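Local atomic coordinates of salicylic acid-binding protein 2 (Nicotiana tabacum, PDB entry 1XKL), a protein that hydrolyses methyl salicylate to salicylic acid, releasing the active signal that switches on systemic acquired resistance in plant defence. Residues V200-T208 with Q218-G226. Numbering follows the deposited sequence.
Sequences VKRVYIVCT and QRWQIDNIG
Gln218 turns its side-chain amide to the Cys207 backbone: OE1 of Gln218 accepts a hydrogen bond from the backbone N of Cys207 at 3.0 Å, with an N-H...O angle of 158° and the donor tilted 15° from the amide plane. The same amide returns a weak bond from NE2 to the Cys207 carbonyl. Being extended beyond CG, the Gln218 chain carries its amide across to the strand and places OE1 at the edge of the Tyr204 ring, 3.5 Å from CE1. At the far end Arg202 grips the Gly226 carbonyl oxygen side-on, through NE at 3.2 Å and NH2 at 2.9 Å, both from the same face of the carbonyl; the acceptor lies within 9° of the guanidinium plane. Between these polar ends, CD1 of Ile222 packs 3.8 Å from Tyr204 CB and 3.7 Å from Val206 CG2. Val206 also sits over one face of the Arg219 guanidinium, which is held by salt bridges to Glu215 and Glu232. Gln218 NE2 has its stronger partner in the Ile213 carbonyl, Tyr204 OH and Gln221 NE2 share Ala106 O as acceptor, and Gln221 OE1 accepts from Met108 N. Gln218 also touches Asp210 of the charge relay, which places this contact beside the active site, within the beta-alpha-beta unit of the alpha/beta hydrolase fold formed by strand 202-207, helix 215-225 and strand 229-233, with strand 98-104 flanking strand 202-207 on its other side.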
# COMPACT_ATOMS: atom_id res chain seq x y z
N VAL A 200 -45.92 -12.12 19.89
CA VAL A 200 -44.79 -12.61 20.68
C VAL A 200 -44.51 -11.73 21.90
O VAL A 200 -44.48 -10.50 21.79
CB VAL A 200 -43.50 -12.68 19.82
CG1 VAL A 200 -42.35 -13.23 20.64
CG2 VAL A 200 -43.74 -13.55 18.59
N LYS A 201 -44.30 -12.34 23.07
CA LYS A 201 -44.02 -11.57 24.28
C LYS A 201 -42.68 -10.86 24.16
O LYS A 201 -41.69 -11.45 23.72
CB LYS A 201 -44.02 -12.48 25.52
CG LYS A 201 -45.32 -13.22 25.72
CD LYS A 201 -45.51 -13.63 27.16
CE LYS A 201 -46.73 -14.52 27.29
NZ LYS A 201 -47.93 -13.89 26.67
N ARG A 202 -42.67 -9.60 24.57
CA ARG A 202 -41.47 -8.78 24.51
C ARG A 202 -40.96 -8.37 25.89
O ARG A 202 -41.72 -7.88 26.72
CB ARG A 202 -41.73 -7.49 23.71
CG ARG A 202 -42.31 -7.69 22.32
CD ARG A 202 -42.23 -6.39 21.50
NE ARG A 202 -43.15 -5.34 21.94
CZ ARG A 202 -44.40 -5.20 21.48
NH1 ARG A 202 -44.88 -6.04 20.58
NH2 ARG A 202 -45.15 -4.20 21.91
N VAL A 203 -39.66 -8.55 26.10
CA VAL A 203 -39.02 -8.18 27.34
C VAL A 203 -37.92 -7.19 27.00
O VAL A 203 -37.09 -7.45 26.12
CB VAL A 203 -38.40 -9.43 28.04
CG1 VAL A 203 -37.75 -9.04 29.35
CG2 VAL A 203 -39.48 -10.48 28.27
N TYR A 204 -37.91 -6.04 27.68
CA TYR A 204 -36.87 -5.06 27.41
C TYR A 204 -35.93 -4.92 28.59
O TYR A 204 -36.36 -4.64 29.72
CB TYR A 204 -37.50 -3.70 27.07
CG TYR A 204 -36.55 -2.78 26.34
CD1 TYR A 204 -35.45 -2.22 27.00
CD2 TYR A 204 -36.71 -2.50 24.98
CE1 TYR A 204 -34.54 -1.42 26.32
CE2 TYR A 204 -35.80 -1.69 24.29
CZ TYR A 204 -34.72 -1.16 24.96
OH TYR A 204 -33.82 -0.35 24.31
N ILE A 205 -34.64 -5.15 28.35
CA ILE A 205 -33.64 -5.02 29.41
C ILE A 205 -32.96 -3.69 29.20
O ILE A 205 -32.27 -3.47 28.20
CB ILE A 205 -32.58 -6.17 29.39
CG1 ILE A 205 -33.27 -7.53 29.54
CG2 ILE A 205 -31.59 -5.99 30.53
CD1 ILE A 205 -32.30 -8.72 29.63
N VAL A 206 -33.17 -2.79 30.15
CA VAL A 206 -32.60 -1.44 30.10
C VAL A 206 -31.22 -1.38 30.73
O VAL A 206 -31.00 -1.93 31.81
CB VAL A 206 -33.50 -0.44 30.87
CG1 VAL A 206 -32.83 0.93 30.89
CG2 VAL A 206 -34.87 -0.37 30.23
N CYS A 207 -30.32 -0.67 30.06
CA CYS A 207 -28.96 -0.48 30.55
C CYS A 207 -28.84 1.00 30.91
O CYS A 207 -28.55 1.85 30.06
CB CYS A 207 -27.95 -0.89 29.47
SG CYS A 207 -28.07 -2.66 29.03
N THR A 208 -29.07 1.29 32.19
CA THR A 208 -29.07 2.64 32.75
C THR A 208 -27.90 3.54 32.38
O THR A 208 -28.07 4.75 32.28
CB THR A 208 -29.16 2.61 34.31
OG1 THR A 208 -27.91 2.21 34.88
CG2 THR A 208 -30.24 1.64 34.77
N GLN A 218 -34.47 4.39 25.66
CA GLN A 218 -34.84 3.02 25.94
C GLN A 218 -36.20 3.03 26.66
O GLN A 218 -37.11 2.29 26.30
CB GLN A 218 -33.78 2.34 26.80
CG GLN A 218 -32.45 2.08 26.10
CD GLN A 218 -31.46 1.37 26.99
OE1 GLN A 218 -31.81 0.40 27.67
NE2 GLN A 218 -30.22 1.83 27.00
N ARG A 219 -36.33 3.89 27.68
CA ARG A 219 -37.59 3.98 28.42
C ARG A 219 -38.67 4.55 27.52
O ARG A 219 -39.86 4.26 27.69
CB ARG A 219 -37.42 4.85 29.67
CG ARG A 219 -36.13 4.59 30.43
CD ARG A 219 -36.34 4.44 31.93
NE ARG A 219 -36.80 3.10 32.30
CZ ARG A 219 -36.13 2.27 33.09
NH1 ARG A 219 -36.62 1.07 33.38
NH2 ARG A 219 -34.96 2.64 33.60
N TRP A 220 -38.26 5.37 26.55
CA TRP A 220 -39.21 5.97 25.62
C TRP A 220 -39.88 4.87 24.80
O TRP A 220 -41.08 4.91 24.56
CB TRP A 220 -38.50 6.94 24.68
CG TRP A 220 -39.45 7.60 23.74
CD1 TRP A 220 -40.17 8.74 23.97
CD2 TRP A 220 -39.86 7.12 22.45
NE1 TRP A 220 -41.00 9.00 22.91
CE2 TRP A 220 -40.83 8.02 21.96
CE3 TRP A 220 -39.50 6.02 21.67
CZ2 TRP A 220 -41.45 7.85 20.72
CZ3 TRP A 220 -40.11 5.85 20.43
CH2 TRP A 220 -41.08 6.76 19.97
N GLN A 221 -39.09 3.89 24.36
CA GLN A 221 -39.63 2.80 23.56
C GLN A 221 -40.54 1.91 24.39
O GLN A 221 -41.55 1.42 23.89
CB GLN A 221 -38.51 1.94 22.99
CG GLN A 221 -37.51 2.69 22.14
CD GLN A 221 -36.45 1.76 21.60
OE1 GLN A 221 -36.65 1.09 20.59
NE2 GLN A 221 -35.32 1.70 22.29
N ILE A 222 -40.17 1.69 25.64
CA ILE A 222 -40.99 0.86 26.52
C ILE A 222 -42.35 1.55 26.72
O ILE A 222 -43.40 0.92 26.59
CB ILE A 222 -40.30 0.65 27.87
CG1 ILE A 222 -39.06 -0.23 27.67
CG2 ILE A 222 -41.26 0.01 28.88
CD1 ILE A 222 -38.29 -0.52 28.93
N ASP A 223 -42.30 2.84 27.01
CA ASP A 223 -43.50 3.64 27.24
C ASP A 223 -44.39 3.83 26.00
O ASP A 223 -45.61 3.78 26.11
CB ASP A 223 -43.11 5.01 27.79
CG ASP A 223 -42.57 4.94 29.21
OD1 ASP A 223 -42.14 5.99 29.74
OD2 ASP A 223 -42.57 3.84 29.79
N ASN A 224 -43.77 4.05 24.85
CA ASN A 224 -44.49 4.27 23.59
C ASN A 224 -44.82 3.01 22.81
O ASN A 224 -45.92 2.88 22.26
CB ASN A 224 -43.68 5.19 22.68
CG ASN A 224 -43.74 6.64 23.11
OD1 ASN A 224 -43.33 7.00 24.22
ND2 ASN A 224 -44.27 7.49 22.23
N ILE A 225 -43.87 2.09 22.73
CA ILE A 225 -44.07 0.85 21.99
C ILE A 225 -44.68 -0.24 22.85
O ILE A 225 -45.44 -1.08 22.36
CB ILE A 225 -42.74 0.36 21.39
CG1 ILE A 225 -42.15 1.46 20.51
CG2 ILE A 225 -42.97 -0.91 20.59
CD1 ILE A 225 -40.67 1.35 20.32
N GLY A 226 -44.36 -0.24 24.14
CA GLY A 226 -44.92 -1.24 25.04
C GLY A 226 -44.18 -2.57 25.13
O GLY A 226 -43.63 -3.04 24.14